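SusD homolog (Bacteroides thetaiotaomicron, PDB 3EHN) probably binds glycans at the bacterial surface as an outer-membrane lipoprotein of the SusD family, and holds galactose and N-acetylglucosamine units in this crystal. Local coordinates at residues Asn69-Gly74 with Tyr267-Met272; Ser86-Ala91 with Glu487-Ala492; Ser166-Leu171 with Leu209-Arg214; Ile437-Tyr442 with Gly460-Met465. One frame throughout, in Å; residues are numbered along the deposited sequence.

Contact 1. Residues Asn69-Gly74 with Tyr267-Met272. With NDG (2-acetamido-2-deoxy-alpha-D-glucopyranose), chain C.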
# COMPACT_ATOMS: atom_id res chain seq x y z
N ASN A 69 -6.34 -3.82 15.35
CA ASN A 69 -7.37 -2.91 15.83
C ASN A 69 -7.76 -3.20 17.26
O ASN A 69 -8.02 -4.34 17.62
CB ASN A 69 -8.63 -3.01 14.98
CG ASN A 69 -8.39 -2.65 13.55
OD1 ASN A 69 -7.76 -1.64 13.24
ND2 ASN A 69 -8.92 -3.45 12.64
N ASN A 70 -7.82 -2.16 18.08
CA ASN A 70 -8.26 -2.32 19.46
C ASN A 70 -9.74 -1.97 19.43
O ASN A 70 -10.18 -1.02 20.07
CB ASN A 70 -7.54 -1.38 20.42
CG ASN A 70 -8.23 -1.31 21.79
OD1 ASN A 70 -8.85 -2.28 22.24
ND2 ASN A 70 -8.13 -0.17 22.46
N ASN A 71 -10.49 -2.73 18.66
CA ASN A 71 -11.93 -2.53 18.55
C ASN A 71 -12.46 -3.45 17.46
O ASN A 71 -11.69 -3.89 16.61
CB ASN A 71 -12.25 -1.08 18.22
CG ASN A 71 -13.71 -0.75 18.41
OD1 ASN A 71 -14.14 0.37 18.15
ND2 ASN A 71 -14.49 -1.72 18.88
N ASN A 72 -13.75 -3.75 17.50
CA ASN A 72 -14.34 -4.59 16.47
C ASN A 72 -15.52 -3.87 15.84
O ASN A 72 -16.17 -4.40 14.95
CB ASN A 72 -14.80 -5.93 17.05
CG ASN A 72 -15.81 -5.77 18.16
OD1 ASN A 72 -16.62 -4.85 18.14
ND2 ASN A 72 -15.76 -6.67 19.14
N TRP A 73 -15.78 -2.65 16.32
CA TRP A 73 -16.85 -1.82 15.80
C TRP A 73 -18.20 -2.52 15.67
O TRP A 73 -19.03 -2.14 14.85
CB TRP A 73 -16.46 -1.24 14.44
CG TRP A 73 -15.37 -0.23 14.51
CD1 TRP A 73 -15.51 1.12 14.67
CD2 TRP A 73 -13.95 -0.48 14.43
NE1 TRP A 73 -14.27 1.72 14.70
CE2 TRP A 73 -13.30 0.77 14.55
CE3 TRP A 73 -13.18 -1.64 14.27
CZ2 TRP A 73 -11.90 0.89 14.52
CZ3 TRP A 73 -11.78 -1.51 14.23
CH2 TRP A 73 -11.16 -0.26 14.35
N GLY A 74 -18.42 -3.55 16.49
CA GLY A 74 -19.67 -4.26 16.41
C GLY A 74 -19.80 -4.98 15.09
O GLY A 74 -20.91 -5.24 14.60
N TYR A 267 -8.09 7.90 19.30
CA TYR A 267 -9.06 6.81 19.40
C TYR A 267 -8.49 5.56 20.07
O TYR A 267 -9.24 4.66 20.45
CB TYR A 267 -9.58 6.41 18.02
CG TYR A 267 -9.90 7.55 17.09
CD1 TYR A 267 -10.31 8.79 17.57
CD2 TYR A 267 -9.87 7.36 15.71
CE1 TYR A 267 -10.67 9.82 16.69
CE2 TYR A 267 -10.23 8.38 14.82
CZ TYR A 267 -10.64 9.60 15.32
OH TYR A 267 -11.01 10.59 14.45
N ASN A 268 -7.17 5.50 20.20
CA ASN A 268 -6.52 4.35 20.80
C ASN A 268 -7.02 3.06 20.14
O ASN A 268 -7.32 2.07 20.83
CB ASN A 268 -6.81 4.31 22.31
CG ASN A 268 -6.23 5.50 23.05
OD1 ASN A 268 -6.97 6.34 23.59
ND2 ASN A 268 -4.90 5.59 23.09
N GLU A 269 -7.10 3.05 18.81
CA GLU A 269 -7.57 1.87 18.10
C GLU A 269 -6.52 1.17 17.22
O GLU A 269 -6.62 -0.03 16.96
CB GLU A 269 -8.78 2.23 17.24
CG GLU A 269 -9.84 3.04 17.94
CD GLU A 269 -11.06 3.25 17.06
OE1 GLU A 269 -10.90 3.75 15.93
OE2 GLU A 269 -12.18 2.91 17.51
N THR A 270 -5.51 1.90 16.75
CA THR A 270 -4.49 1.30 15.91
C THR A 270 -3.25 0.88 16.70
O THR A 270 -2.63 1.68 17.38
CB THR A 270 -4.10 2.25 14.76
OG1 THR A 270 -5.27 2.55 14.01
CG2 THR A 270 -3.08 1.62 13.83
N ARG A 271 -2.90 -0.40 16.61
CA ARG A 271 -1.74 -0.91 17.33
C ARG A 271 -0.90 -1.73 16.37
O ARG A 271 -1.31 -1.96 15.23
CB ARG A 271 -2.20 -1.79 18.50
CG ARG A 271 -2.96 -1.05 19.58
CD ARG A 271 -2.09 0.01 20.20
NE ARG A 271 -2.83 0.86 21.13
CZ ARG A 271 -3.10 2.15 20.92
NH1 ARG A 271 -2.68 2.74 19.82
NH2 ARG A 271 -3.78 2.84 21.82
N MET A 272 0.27 -2.16 16.84
CA MET A 272 1.18 -2.98 16.05
C MET A 272 0.46 -4.30 15.67
O MET A 272 -0.25 -4.89 16.50
CB MET A 272 2.45 -3.26 16.86
CG MET A 272 3.46 -4.14 16.17
SD MET A 272 4.93 -4.43 17.21
CE MET A 272 4.27 -5.45 18.50
C1 NDG C . -13.68 5.53 15.62
C2 NDG C . -14.52 5.95 14.40
C3 NDG C . -14.09 7.42 14.13
C4 NDG C . -14.46 8.28 15.32
C5 NDG C . -13.77 7.73 16.63
C6 NDG C . -14.02 8.65 17.86
C7 NDG C . -14.83 4.64 12.28
C8 NDG C . -15.04 5.46 11.00
O5 NDG C . -13.88 6.30 16.83
O3 NDG C . -14.65 8.04 12.98
O4 NDG C . -14.14 9.75 15.26
O6 NDG C . -13.64 7.91 19.02
O7 NDG C . -15.47 3.61 12.46
N2 NDG C . -14.22 5.16 13.34
O1 NDG C . -13.77 4.18 16.04
O HOH W 1 -5.72 0.19 12.98
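Glu-269 sets CG anti to its own carbonyl carbon (chi1 -47°) and then runs extended, which carries its carboxylate over to the indole of Trp-73, while Asn-70, with CG anti to the backbone N (chi1 167°), brings its amide up to the backbone of Asn-268. Asn-70 thus holds two successive carbonyls at once. Its backbone N donates to Glu-269 O at 2.7 Å, and its ND2 reaches Asn-268 O at 2.9 Å, meeting that carbonyl almost head-on (C=O...N 177°). Ser-319 O is a further acceptor for the same ND2, so the amide is fixed in its rotation. One residue back, Asn-69 and Thr-270 form an antiparallel non-hydrogen-bonded pair, and a water joins their side chains, 2.8 Å from Asn-69 OD1 and 2.6 Å from Thr-270 OG1. The carboxylate of Glu-269 stands steeply to the Trp-73 ring and meets its edge, OE1 lying 3.3 Å from CZ2. Between them they grip the sugar NDG: its O1 accepts from Trp-73 NE1 at 2.8 Å and donates to Glu-269 OE2 at 2.5 Å. Tyr-267 offers a ring face to the same sugar, with NDG C5 above its centre. An aromatic platform beside an acid and an indole N-H that share one hydroxyl is characteristic of a carbohydrate-binding site, here set in the loops next to a two-stranded antiparallel sheet.

Contact 2. Residues Ser86-Ala91 with Glu487-Ala492. With NDG (2-acetamido-2-deoxy-alpha-D-glucopyranose), chain C.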
# COMPACT_ATOMS: atom_id res chain seq x y z
N SER A 86 -22.46 2.20 3.20
CA SER A 86 -21.89 3.51 3.55
C SER A 86 -20.37 3.49 3.57
O SER A 86 -19.72 4.39 3.04
CB SER A 86 -22.41 4.01 4.90
OG SER A 86 -21.79 3.34 5.99
N ARG A 87 -19.80 2.46 4.18
CA ARG A 87 -18.36 2.34 4.26
C ARG A 87 -17.70 2.13 2.90
O ARG A 87 -16.56 2.54 2.68
CB ARG A 87 -18.00 1.22 5.22
CG ARG A 87 -18.44 1.51 6.63
CD ARG A 87 -17.80 2.78 7.15
NE ARG A 87 -16.37 2.61 7.40
CZ ARG A 87 -15.60 3.54 7.95
NH1 ARG A 87 -16.12 4.71 8.28
NH2 ARG A 87 -14.31 3.31 8.18
N MET A 88 -18.40 1.48 1.98
CA MET A 88 -17.82 1.26 0.67
C MET A 88 -17.90 2.52 -0.19
O MET A 88 -17.05 2.74 -1.04
CB MET A 88 -18.51 0.09 -0.01
CG MET A 88 -18.16 -1.24 0.60
SD MET A 88 -16.38 -1.52 0.55
CE MET A 88 -15.92 -1.08 2.21
N ASN A 89 -18.92 3.36 0.04
CA ASN A 89 -19.04 4.61 -0.70
C ASN A 89 -17.94 5.55 -0.26
O ASN A 89 -17.45 6.37 -1.02
CB ASN A 89 -20.38 5.30 -0.42
CG ASN A 89 -21.39 5.04 -1.50
OD1 ASN A 89 -21.09 5.17 -2.68
ND2 ASN A 89 -22.61 4.69 -1.10
N TYR A 90 -17.56 5.42 1.01
CA TYR A 90 -16.53 6.24 1.61
C TYR A 90 -15.17 5.80 1.05
O TYR A 90 -14.34 6.65 0.69
CB TYR A 90 -16.64 6.07 3.13
CG TYR A 90 -15.69 6.87 4.00
CD1 TYR A 90 -15.44 8.22 3.76
CD2 TYR A 90 -15.10 6.27 5.12
CE1 TYR A 90 -14.61 8.95 4.62
CE2 TYR A 90 -14.29 6.99 5.98
CZ TYR A 90 -14.05 8.32 5.73
OH TYR A 90 -13.24 8.99 6.61
N ALA A 91 -14.96 4.49 0.93
CA ALA A 91 -13.71 3.98 0.39
C ALA A 91 -13.56 4.39 -1.07
O ALA A 91 -12.46 4.68 -1.54
CB ALA A 91 -13.66 2.45 0.49
N GLU A 487 -10.27 -10.30 -1.01
CA GLU A 487 -9.60 -10.17 -2.30
C GLU A 487 -9.73 -8.77 -2.90
O GLU A 487 -8.93 -8.38 -3.75
CB GLU A 487 -10.18 -11.17 -3.30
CG GLU A 487 -9.90 -12.63 -2.99
CD GLU A 487 -8.42 -12.96 -2.98
OE1 GLU A 487 -7.68 -12.50 -3.89
OE2 GLU A 487 -8.00 -13.70 -2.06
N ARG A 488 -10.74 -8.02 -2.43
CA ARG A 488 -11.02 -6.67 -2.92
C ARG A 488 -12.18 -6.11 -2.12
O ARG A 488 -12.85 -6.85 -1.39
CB ARG A 488 -11.50 -6.73 -4.36
CG ARG A 488 -12.79 -7.57 -4.49
CD ARG A 488 -13.24 -7.74 -5.93
NE ARG A 488 -13.76 -6.50 -6.49
CZ ARG A 488 -15.00 -6.07 -6.34
NH1 ARG A 488 -15.88 -6.79 -5.65
NH2 ARG A 488 -15.36 -4.91 -6.86
N PHE A 489 -12.42 -4.81 -2.26
CA PHE A 489 -13.56 -4.17 -1.60
C PHE A 489 -14.70 -4.30 -2.62
O PHE A 489 -14.44 -4.45 -3.81
CB PHE A 489 -13.32 -2.68 -1.37
CG PHE A 489 -12.60 -2.37 -0.10
CD1 PHE A 489 -12.39 -3.35 0.86
CD2 PHE A 489 -12.14 -1.08 0.14
CE1 PHE A 489 -11.73 -3.05 2.04
CE2 PHE A 489 -11.47 -0.77 1.32
CZ PHE A 489 -11.27 -1.76 2.27
N ARG A 490 -15.94 -4.24 -2.17
CA ARG A 490 -17.03 -4.30 -3.13
C ARG A 490 -17.58 -2.89 -3.30
O ARG A 490 -17.39 -2.03 -2.44
CB ARG A 490 -18.14 -5.27 -2.66
CG ARG A 490 -19.16 -4.70 -1.67
CD ARG A 490 -19.94 -5.81 -0.95
NE ARG A 490 -20.87 -5.26 0.03
CZ ARG A 490 -22.16 -5.02 -0.19
NH1 ARG A 490 -22.70 -5.31 -1.37
NH2 ARG A 490 -22.90 -4.46 0.75
N PHE A 491 -18.21 -2.62 -4.43
CA PHE A 491 -18.80 -1.31 -4.66
C PHE A 491 -20.13 -1.25 -3.89
O PHE A 491 -20.88 -2.24 -3.87
CB PHE A 491 -19.06 -1.10 -6.16
CG PHE A 491 -17.82 -0.99 -6.99
CD1 PHE A 491 -17.00 0.12 -6.91
CD2 PHE A 491 -17.49 -2.00 -7.89
CE1 PHE A 491 -15.87 0.24 -7.71
CE2 PHE A 491 -16.36 -1.90 -8.69
CZ PHE A 491 -15.55 -0.78 -8.60
N ALA A 492 -20.41 -0.12 -3.26
CA ALA A 492 -21.66 0.02 -2.52
C ALA A 492 -22.79 -0.22 -3.52
O ALA A 492 -22.82 0.40 -4.58
CB ALA A 492 -21.78 1.41 -1.93
C1 NDG C . -13.68 5.53 15.62
C2 NDG C . -14.52 5.95 14.40
C3 NDG C . -14.09 7.42 14.13
C4 NDG C . -14.46 8.28 15.32
C5 NDG C . -13.77 7.73 16.63
C6 NDG C . -14.02 8.65 17.86
C7 NDG C . -14.83 4.64 12.28
C8 NDG C . -15.04 5.46 11.00
O5 NDG C . -13.88 6.30 16.83
O3 NDG C . -14.65 8.04 12.98
O4 NDG C . -14.14 9.75 15.26
O6 NDG C . -13.64 7.91 19.02
O7 NDG C . -15.47 3.61 12.46
N2 NDG C . -14.22 5.16 13.34
O1 NDG C . -13.77 4.18 16.04
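Met-88 and Phe-489 form a Met-aromatic contact that fastens the first turns of helix 85-110 to the irregular chain 487-492, nearly four hundred residues further on. The methionine is placed by a folded side chain: CG is anti to the carbonyl carbon, and two further bends, at chi2 (-58°) and chi3, curl the end back over the ring. As a result CE sits above the face of Phe-489, 4.3 Å from the centroid and only 10° off the normal, a CH-pi contact. SD approaches the same ring obliquely and is 3.8 Å from Phe-489 CB. The two side chains cross at roughly a right angle. Beside the methionine, Ala-91 CB packs 3.9 Å from Phe-489 CD2, so the helix meets the phenylalanine at two points one turn apart. Phe-83 meets that ring edge-to-face, and Val-139 and Phe-140 of helix 116-140 also touch the Phe-489 side chain. Arg-490 flanks Met-88 with the aliphatic part of its side chain, its CG 4.3 Å from Met-88 CG, and spends NE on Phe-83 O. On another flank of the helix, Arg-87 is salt-bridged to Glu-78 and lies near the acetamido methyl of NDG, so this turn borders the sugar site. At the far end of the contact the methyl of Ala-492 is caught between two helix residues, its CB 4.0 Å from Met-88 CB and 3.5 Å from Asn-89 ND2.

Contact 3. Residues Ser166-Leu171 with Leu209-Arg214. Unlike the reference sequence in segment 209-214: Val-212 (reference Ala).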
# COMPACT_ATOMS: atom_id res chain seq x y z
N SER A 166 -3.92 1.03 -20.16
CA SER A 166 -4.04 2.46 -20.38
C SER A 166 -3.08 3.25 -19.50
O SER A 166 -2.38 4.15 -19.97
CB SER A 166 -5.47 2.91 -20.12
OG SER A 166 -6.37 2.23 -20.97
N MET A 167 -3.04 2.92 -18.21
CA MET A 167 -2.16 3.61 -17.28
C MET A 167 -0.72 3.53 -17.75
O MET A 167 0.01 4.51 -17.73
CB MET A 167 -2.29 3.02 -15.87
CG MET A 167 -1.64 3.87 -14.79
SD MET A 167 -2.18 3.50 -13.08
CE MET A 167 -4.00 3.84 -13.12
N LEU A 168 -0.31 2.35 -18.21
CA LEU A 168 1.05 2.19 -18.69
C LEU A 168 1.32 3.17 -19.82
O LEU A 168 2.29 3.92 -19.77
CB LEU A 168 1.29 0.76 -19.15
CG LEU A 168 1.39 -0.28 -18.03
CD1 LEU A 168 1.47 -1.68 -18.61
CD2 LEU A 168 2.61 0.00 -17.17
N ALA A 169 0.46 3.17 -20.83
CA ALA A 169 0.64 4.06 -21.98
C ALA A 169 0.64 5.53 -21.57
O ALA A 169 1.39 6.34 -22.13
CB ALA A 169 -0.45 3.81 -22.99
N ASP A 170 -0.19 5.88 -20.58
CA ASP A 170 -0.28 7.26 -20.11
C ASP A 170 0.95 7.70 -19.32
O ASP A 170 1.41 8.83 -19.44
CB ASP A 170 -1.53 7.46 -19.25
CG ASP A 170 -2.81 7.15 -20.02
OD1 ASP A 170 -2.72 6.91 -21.25
OD2 ASP A 170 -3.89 7.16 -19.40
N LEU A 171 1.48 6.80 -18.50
CA LEU A 171 2.67 7.13 -17.75
C LEU A 171 3.79 7.37 -18.75
O LEU A 171 4.56 8.33 -18.64
CB LEU A 171 3.05 5.98 -16.81
CG LEU A 171 2.23 5.91 -15.53
CD1 LEU A 171 2.53 4.61 -14.83
CD2 LEU A 171 2.58 7.10 -14.64
N LEU A 209 7.59 0.56 -13.38
CA LEU A 209 8.29 -0.65 -12.96
C LEU A 209 7.42 -1.44 -12.00
O LEU A 209 7.47 -2.68 -11.97
CB LEU A 209 9.59 -0.31 -12.25
CG LEU A 209 10.39 -1.51 -11.75
CD1 LEU A 209 10.94 -2.32 -12.93
CD2 LEU A 209 11.52 -1.02 -10.88
N ARG A 210 6.63 -0.72 -11.19
CA ARG A 210 5.74 -1.36 -10.23
C ARG A 210 4.63 -2.07 -10.98
O ARG A 210 4.41 -3.27 -10.80
CB ARG A 210 5.14 -0.31 -9.30
CG ARG A 210 4.23 -0.91 -8.25
CD ARG A 210 4.49 -0.28 -6.90
NE ARG A 210 3.54 0.78 -6.61
CZ ARG A 210 3.70 1.67 -5.64
NH1 ARG A 210 4.79 1.62 -4.89
NH2 ARG A 210 2.76 2.58 -5.41
N ILE A 211 3.93 -1.32 -11.82
CA ILE A 211 2.83 -1.85 -12.60
C ILE A 211 3.26 -3.04 -13.46
O ILE A 211 2.52 -4.03 -13.57
CB ILE A 211 2.24 -0.75 -13.49
CG1 ILE A 211 1.84 0.44 -12.61
CG2 ILE A 211 1.03 -1.25 -14.23
CD1 ILE A 211 1.33 1.62 -13.40
N VAL A 212 4.45 -2.97 -14.05
CA VAL A 212 4.93 -4.06 -14.90
C VAL A 212 5.18 -5.34 -14.12
O VAL A 212 4.90 -6.43 -14.61
CB VAL A 212 6.22 -3.70 -15.67
CG1 VAL A 212 5.96 -2.56 -16.57
CG2 VAL A 212 7.35 -3.39 -14.71
N VAL A 213 5.73 -5.21 -12.92
CA VAL A 213 5.98 -6.39 -12.10
C VAL A 213 4.64 -6.97 -11.69
O VAL A 213 4.47 -8.18 -11.62
CB VAL A 213 6.81 -6.04 -10.85
CG1 VAL A 213 6.91 -7.23 -9.91
CG2 VAL A 213 8.19 -5.59 -11.27
N ARG A 214 3.67 -6.08 -11.45
CA ARG A 214 2.34 -6.50 -11.04
C ARG A 214 1.68 -7.41 -12.07
O ARG A 214 1.01 -8.37 -11.71
CB ARG A 214 1.44 -5.28 -10.84
CG ARG A 214 0.06 -5.64 -10.30
CD ARG A 214 -0.03 -5.45 -8.79
NE ARG A 214 -0.26 -4.05 -8.44
CZ ARG A 214 0.49 -3.36 -7.59
NH1 ARG A 214 1.54 -3.92 -7.01
NH2 ARG A 214 0.19 -2.09 -7.33
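Ile-211 is pushed against Met-167, Leu-168 and Leu-171 where helices 160-180 and 197-215 pack almost antiparallel, part of the mainly helical framework expected of the SusD family, which belongs to the TPR clan. The local axes run at 153° and come within 10.6 Å of each other. The contact between these helices is apolar throughout, with no hydrogen bond across it, and its members differ in how they meet. Tip to tip, Leu-171 CD1 and Ile-211 CD1 approach to 3.5 Å. Leu-168 and Ile-211 pass alongside, each heading for the other's helix, with Leu-168 CD2 3.6 Å from Ile-211 CG2. Crosswise, Met-167 lays CG and SD each 4.0 Å from Ile-211 CD1. The isoleucine serves all three because its branches part: CG1 is anti to the carbonyl carbon (chi1 -55°) and sends CD1 to Met-167 and Leu-171, whereas CG2, anti to the backbone N, turns to Leu-168. Replacing it with an alanine would probably leave Leu-171 and Met-167 without their shared methyl partner and open a gap between the helices. Salt bridges belong to other faces of helix 197-215: Arg-210 pairs with Glu-346 and Glu-451, and Arg-214 with Asp-138, Glu-451 and Glu-455, so the buried arginine charges are probably offset by these acids. Leu-134 of helix 116-140 also touches Met-167 and Ile-211. At the margin of the apolar seam, Leu-168 CD2 stands 4.3 Å from CG1 of Val-212, a position where the reference sequence has alanine.

Contact 4. Residues Ile437-Tyr442 with Gly460-Met465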
# COMPACT_ATOMS: atom_id res chain seq x y z
N ILE A 437 11.81 -12.33 -1.40
CA ILE A 437 11.71 -10.99 -1.95
C ILE A 437 10.46 -10.27 -1.46
O ILE A 437 10.55 -9.21 -0.84
CB ILE A 437 11.73 -11.02 -3.52
CG1 ILE A 437 13.10 -11.48 -4.02
CG2 ILE A 437 11.45 -9.63 -4.08
CD1 ILE A 437 13.19 -11.55 -5.52
N ILE A 438 9.29 -10.84 -1.71
CA ILE A 438 8.04 -10.21 -1.28
C ILE A 438 7.97 -10.02 0.23
O ILE A 438 7.41 -9.04 0.72
CB ILE A 438 6.81 -11.01 -1.77
CG1 ILE A 438 6.88 -11.17 -3.29
CG2 ILE A 438 5.54 -10.29 -1.40
CD1 ILE A 438 6.92 -9.87 -4.05
N THR A 439 8.56 -10.94 0.99
CA THR A 439 8.54 -10.81 2.43
C THR A 439 9.36 -9.59 2.85
O THR A 439 8.86 -8.71 3.53
CB THR A 439 9.10 -12.05 3.12
OG1 THR A 439 8.32 -13.19 2.76
CG2 THR A 439 9.07 -11.89 4.63
N GLN A 440 10.62 -9.55 2.45
CA GLN A 440 11.47 -8.41 2.80
C GLN A 440 10.93 -7.10 2.25
O GLN A 440 11.17 -6.04 2.82
CB GLN A 440 12.90 -8.62 2.29
CG GLN A 440 13.73 -9.58 3.13
CD GLN A 440 13.60 -9.31 4.61
OE1 GLN A 440 13.62 -8.17 5.05
NE2 GLN A 440 13.47 -10.37 5.40
N LYS A 441 10.20 -7.17 1.14
CA LYS A 441 9.62 -5.97 0.55
C LYS A 441 8.47 -5.50 1.44
O LYS A 441 8.22 -4.30 1.58
CB LYS A 441 9.09 -6.30 -0.84
CG LYS A 441 8.37 -5.18 -1.55
CD LYS A 441 7.70 -5.78 -2.77
CE LYS A 441 7.14 -4.74 -3.68
NZ LYS A 441 6.51 -5.45 -4.82
N TYR A 442 7.79 -6.48 2.05
CA TYR A 442 6.69 -6.24 2.96
C TYR A 442 7.21 -5.45 4.17
O TYR A 442 6.57 -4.51 4.64
CB TYR A 442 6.10 -7.59 3.37
CG TYR A 442 5.12 -7.59 4.52
CD1 TYR A 442 3.74 -7.57 4.30
CD2 TYR A 442 5.57 -7.66 5.84
CE1 TYR A 442 2.84 -7.63 5.37
CE2 TYR A 442 4.69 -7.72 6.91
CZ TYR A 442 3.33 -7.70 6.68
OH TYR A 442 2.48 -7.78 7.77
N GLY A 460 0.77 -14.08 -2.91
CA GLY A 460 0.46 -15.02 -1.85
C GLY A 460 1.48 -14.93 -0.73
O GLY A 460 1.47 -15.72 0.22
N PHE A 461 2.36 -13.95 -0.84
CA PHE A 461 3.40 -13.73 0.17
C PHE A 461 3.34 -12.32 0.75
O PHE A 461 2.84 -11.39 0.11
CB PHE A 461 4.78 -13.97 -0.45
CG PHE A 461 4.98 -15.34 -1.03
CD1 PHE A 461 4.71 -16.48 -0.29
CD2 PHE A 461 5.51 -15.49 -2.31
CE1 PHE A 461 4.99 -17.74 -0.80
CE2 PHE A 461 5.80 -16.74 -2.84
CZ PHE A 461 5.53 -17.88 -2.08
N PRO A 462 3.82 -12.14 1.98
CA PRO A 462 4.38 -13.20 2.82
C PRO A 462 3.23 -13.86 3.56
O PRO A 462 2.15 -13.31 3.62
CB PRO A 462 5.31 -12.41 3.74
CG PRO A 462 4.50 -11.21 4.01
CD PRO A 462 3.96 -10.83 2.63
N TYR A 463 3.45 -15.05 4.11
CA TYR A 463 2.37 -15.70 4.83
C TYR A 463 1.89 -14.77 5.95
O TYR A 463 2.69 -14.10 6.61
CB TYR A 463 2.81 -17.05 5.41
CG TYR A 463 3.24 -18.04 4.36
CD1 TYR A 463 2.63 -18.07 3.10
CD2 TYR A 463 4.26 -18.94 4.61
CE1 TYR A 463 3.03 -18.98 2.13
CE2 TYR A 463 4.67 -19.85 3.66
CZ TYR A 463 4.06 -19.87 2.42
OH TYR A 463 4.50 -20.78 1.49
N LEU A 464 0.57 -14.73 6.15
CA LEU A 464 -0.02 -13.87 7.16
C LEU A 464 -0.66 -14.64 8.32
O LEU A 464 -0.95 -15.83 8.20
CB LEU A 464 -1.10 -13.00 6.51
CG LEU A 464 -0.76 -12.31 5.19
CD1 LEU A 464 -2.05 -11.83 4.54
CD2 LEU A 464 0.22 -11.18 5.44
N MET A 465 -0.86 -13.94 9.43
CA MET A 465 -1.51 -14.52 10.60
C MET A 465 -2.99 -14.49 10.25
O MET A 465 -3.48 -13.48 9.77
CB MET A 465 -1.26 -13.65 11.83
CG MET A 465 0.20 -13.50 12.22
SD MET A 465 0.58 -14.51 13.63
CE MET A 465 1.84 -13.56 14.45
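Ile-438 sets its CB 3.8 Å from Phe-461 CB; with CG1 anti to the carbonyl carbon (chi1 -56°), CG2 is left anti to the backbone N and lies against the Phe-461 carbonyl O, and the side chain also touches Glu-455 of helix 449-459. Thr-439 follows where the two backbones come closest. Its side chain crosses Pro-462 obliquely, both CB and CG2 lying 3.9 Å from Pro-462 CB, while OG1 is hydrogen-bonded back to Gln-435 O. One turn on, Tyr-442 presents a ring face to the proline in a CH-pi contact: Pro-462 CG is 3.9 Å from the ring centroid and 21° off its normal. The ring reaches further to Leu-464, CE1 being 4.4 Å from CD2, and the phenol OH is anchored on Ile-64 O. With a serine here, the proline is likely to lose its aromatic cover and Ile-64 O its phenol partner. Pro-462 follows a cis peptide bond, in the loop that leaves helix 449-459 and passes over helix 429-445. No hydrogen bond joins the two segments, which implies that shape, and above all the fit of the proline between threonine and tyrosine, holds the loop to the helix.

In the fold
All four contacts are buried, yet they differ in depth and chemistry. Contact 4 lies nearest the middle of the chain, about 13 Å from its centre, and contact 1 farthest, at about 20 Å, on the opposite side of that centre from contact 3. The polar one is contact 1, loop against strand, whose hydrogen bonds extend to the sugar; contacts 2, 3 and 4 rely on apolar or CH-pi packing. Contacts 1 and 2 both reach NDG, although their nearest atoms are about 7 Å apart. Contacts 2 and 4 each seat a loop on a helix, whereas contact 3 joins two helices. Glu-455 links the last two, meeting Arg-214 and Lys-441.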